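Local coordinates for ABC transporter substrate-binding protein (Rhizobium radiobacter, PDB 6TFX) that binds the opine mannopinic acid as a periplasmic solute-binding protein, probably delivering it to an ABC transporter for import, at residues 243-248 with 474-479. Numbering follows the deposited sequence.
Sequences DTIEPA and FELKGS
Glu-246 and Gly-478 illustrate how two distant segments of one chain can share a single beta bridge, bonded in the parallel pattern, without forming a longer ladder. The backbone N of Glu-246 donates to Lys-477 O (3.0 Å), an almost straight bond (171°) that meets a lone pair in the carbonyl plane. In return, Ser-479 N reaches Glu-246 O at 2.9 Å, tilted 25° from the plane of the Glu-246 carbonyl. This acceptor belongs to the cis peptide before Pro-247, where the chain turns a corner; at this corner, Pro-247 CD lies 3.1 Å from Ser-479 O. A water donates to both Thr-244 O and Lys-477 O, so the latter carbonyl takes two donors and the water links the two backbones beside the bridge.

Charge pairing supplements the backbone. The extended Glu-246 side chain meets Lys-477, whose chain bends at its last torsion (chi4 -91°) to set NZ 3.3 Å from OE1 and 3.4 Å from OE2, a weak, forked salt bridge.

Apolar contact is made by Ile-245. Its CD1 touches Leu-476 CD2 at 3.8 Å, while CG2, anti to the backbone N, rests on Gly-478 CA (3.7 Å).

This is structural packing in the periplasmic binding protein fold, with the Pro-247 side chain about 9 Å from the bound opine. It joins the loop between strands 470-471 and 491-492 to strand 240-255, which pairs antiparallel with strand 454-467; from there Arg-466 salt-bridges Asp-243, which Trp-472 also hydrogen-bonds.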
ATOM      1  N   ASP A 243      -4.037  10.231 -15.158  1.00 20.31           N
ATOM      2  CA  ASP A 243      -4.172   8.788 -14.994  1.00 18.97           C
ATOM      3  C   ASP A 243      -4.800   8.533 -13.630  1.00 21.02           C
ATOM      4  O   ASP A 243      -4.318   9.084 -12.635  1.00 20.73           O
ATOM      5  CB  ASP A 243      -2.796   8.100 -15.050  1.00 20.99           C
ATOM      6  CG  ASP A 243      -2.189   8.079 -16.445  1.00 30.16           C
ATOM      7  OD1 ASP A 243      -2.915   7.701 -17.414  1.00 33.56           O
ATOM      8  OD2 ASP A 243      -1.008   8.449 -16.579  1.00 31.85           O
ATOM      9  N   THR A 244      -5.880   7.718 -13.586  1.00 17.41           N
ATOM     10  CA  THR A 244      -6.504   7.297 -12.318  1.00 16.86           C
ATOM     11  C   THR A 244      -6.090   5.844 -12.222  1.00 23.29           C
ATOM     12  O   THR A 244      -6.365   5.066 -13.147  1.00 26.38           O
ATOM     13  CB  THR A 244      -8.014   7.564 -12.287  1.00 22.68           C
ATOM     14  OG1 THR A 244      -8.630   6.860 -13.363  1.00 25.94           O
ATOM     15  CG2 THR A 244      -8.335   9.060 -12.348  1.00 22.83           C
ATOM     16  N   ILE A 245      -5.353   5.495 -11.155  1.00 17.54           N
ATOM     17  CA  ILE A 245      -4.642   4.219 -11.027  1.00 16.72           C
ATOM     18  C   ILE A 245      -5.230   3.298  -9.981  1.00 19.79           C
ATOM     19  O   ILE A 245      -5.375   3.685  -8.813  1.00 19.78           O
ATOM     20  CB  ILE A 245      -3.119   4.485 -10.742  1.00 19.65           C
ATOM     21  CG1 ILE A 245      -2.557   5.652 -11.606  1.00 20.69           C
ATOM     22  CG2 ILE A 245      -2.266   3.203 -10.886  1.00 20.81           C
ATOM     23  CD1 ILE A 245      -1.137   6.107 -11.292  1.00 27.34           C
ATOM     24  N   GLU A 246      -5.526   2.062 -10.393  1.00 16.36           N
ATOM     25  CA  GLU A 246      -5.952   1.037  -9.444  1.00 17.05           C
ATOM     26  C   GLU A 246      -4.703   0.506  -8.701  1.00 19.62           C
ATOM     27  O   GLU A 246      -3.580   0.641  -9.197  1.00 18.87           O
ATOM     28  CB  GLU A 246      -6.601  -0.121 -10.203  1.00 19.05           C
ATOM     29  CG  GLU A 246      -7.974   0.239 -10.741  1.00 25.26           C
ATOM     30  CD  GLU A 246      -8.610  -0.792 -11.653  1.00 50.31           C
ATOM     31  OE1 GLU A 246      -8.402  -2.008 -11.431  1.00 55.49           O
ATOM     32  OE2 GLU A 246      -9.336  -0.377 -12.582  1.00 41.91           O
ATOM     33  N   PRO A 247      -4.856  -0.127  -7.521  1.00 16.61           N
ATOM     34  CA  PRO A 247      -6.126  -0.356  -6.829  1.00 16.44           C
ATOM     35  C   PRO A 247      -6.554   0.887  -6.037  1.00 19.66           C
ATOM     36  O   PRO A 247      -5.735   1.747  -5.666  1.00 19.55           O
ATOM     37  CB  PRO A 247      -5.795  -1.517  -5.879  1.00 19.14           C
ATOM     38  CG  PRO A 247      -4.347  -1.385  -5.580  1.00 21.69           C
ATOM     39  CD  PRO A 247      -3.714  -0.723  -6.797  1.00 18.62           C
ATOM     40  N   ALA A 248      -7.839   0.964  -5.762  1.00 16.34           N
ATOM     41  CA  ALA A 248      -8.350   2.024  -4.907  1.00 14.20           C
ATOM     42  C   ALA A 248      -7.921   1.724  -3.470  1.00 18.07           C
ATOM     43  O   ALA A 248      -7.987   0.574  -3.008  1.00 16.94           O
ATOM     44  CB  ALA A 248      -9.855   2.075  -5.005  1.00 14.91           C
ATOM     45  N   PHE A 474       2.802   1.103 -22.129  1.00 16.50           N
ATOM     46  CA  PHE A 474       1.704   0.157 -21.853  1.00 16.14           C
ATOM     47  C   PHE A 474       0.545   0.979 -21.273  1.00 20.35           C
ATOM     48  O   PHE A 474       0.720   2.147 -20.930  1.00 19.91           O
ATOM     49  CB  PHE A 474       2.145  -0.900 -20.813  1.00 16.71           C
ATOM     50  CG  PHE A 474       2.880  -0.336 -19.619  1.00 16.88           C
ATOM     51  CD1 PHE A 474       2.186   0.197 -18.536  1.00 19.19           C
ATOM     52  CD2 PHE A 474       4.274  -0.298 -19.595  1.00 17.39           C
ATOM     53  CE1 PHE A 474       2.872   0.759 -17.447  1.00 17.30           C
ATOM     54  CE2 PHE A 474       4.956   0.272 -18.514  1.00 19.42           C
ATOM     55  CZ  PHE A 474       4.249   0.791 -17.448  1.00 18.42           C
ATOM     56  N   GLU A 475      -0.603   0.359 -21.114  1.00 18.91           N
ATOM     57  CA  GLU A 475      -1.746   1.048 -20.530  1.00 18.82           C
ATOM     58  C   GLU A 475      -1.589   1.021 -18.995  1.00 20.44           C
ATOM     59  O   GLU A 475      -1.469  -0.054 -18.392  1.00 19.16           O
ATOM     60  CB  GLU A 475      -3.030   0.339 -20.955  1.00 21.26           C
ATOM     61  CG  GLU A 475      -4.267   0.897 -20.282  1.00 29.54           C
ATOM     62  CD  GLU A 475      -5.482   0.006 -20.443  1.00 46.01           C
ATOM     63  OE1 GLU A 475      -5.329  -1.233 -20.573  1.00 39.99           O
ATOM     64  OE2 GLU A 475      -6.602   0.555 -20.417  1.00 35.89           O
ATOM     65  N   LEU A 476      -1.587   2.198 -18.377  1.00 19.32           N
ATOM     66  CA  LEU A 476      -1.457   2.251 -16.927  1.00 18.84           C
ATOM     67  C   LEU A 476      -2.852   2.094 -16.318  1.00 23.37           C
ATOM     68  O   LEU A 476      -3.565   3.089 -16.162  1.00 24.66           O
ATOM     69  CB  LEU A 476      -0.765   3.552 -16.474  1.00 19.01           C
ATOM     70  CG  LEU A 476      -0.605   3.777 -14.946  1.00 22.84           C
ATOM     71  CD1 LEU A 476       0.079   2.559 -14.222  1.00 22.58           C
ATOM     72  CD2 LEU A 476       0.165   5.056 -14.687  1.00 22.62           C
ATOM     73  N   LYS A 477      -3.274   0.848 -16.068  1.00 19.38           N
ATOM     74  CA  LYS A 477      -4.578   0.621 -15.443  1.00 19.53           C
ATOM     75  C   LYS A 477      -4.382   0.598 -13.924  1.00 20.53           C
ATOM     76  O   LYS A 477      -5.219   1.106 -13.167  1.00 18.55           O
ATOM     77  CB  LYS A 477      -5.159  -0.727 -15.889  1.00 22.13           C
ATOM     78  CG  LYS A 477      -6.634  -0.914 -15.522  1.00 43.58           C
ATOM     79  CD  LYS A 477      -7.182  -2.235 -16.057  1.00 54.20           C
ATOM     80  CE  LYS A 477      -8.649  -2.419 -15.750  1.00 67.59           C
ATOM     81  NZ  LYS A 477      -8.864  -3.124 -14.457  1.00 78.73           N
ATOM     82  N   GLY A 478      -3.306  -0.053 -13.497  1.00 16.35           N
ATOM     83  CA  GLY A 478      -3.038  -0.198 -12.075  1.00 15.51           C
ATOM     84  C   GLY A 478      -1.588  -0.519 -11.793  1.00 17.21           C
ATOM     85  O   GLY A 478      -0.847  -0.936 -12.690  1.00 16.24           O
ATOM     86  N   SER A 479      -1.189  -0.332 -10.535  1.00 16.05           N
ATOM     87  CA  SER A 479       0.150  -0.660 -10.065  1.00 16.68           C
ATOM     88  C   SER A 479      -0.112  -0.926  -8.602  1.00 21.17           C
ATOM     89  O   SER A 479      -0.865  -0.172  -7.985  1.00 20.53           O
ATOM     90  CB  SER A 479       1.080   0.546 -10.207  1.00 19.37           C
ATOM     91  OG  SER A 479       2.442   0.232  -9.972  1.00 32.02           O
TER
HETATM   92  O   HOH W   1      -7.383   2.567 -13.977  1.00 30.54           O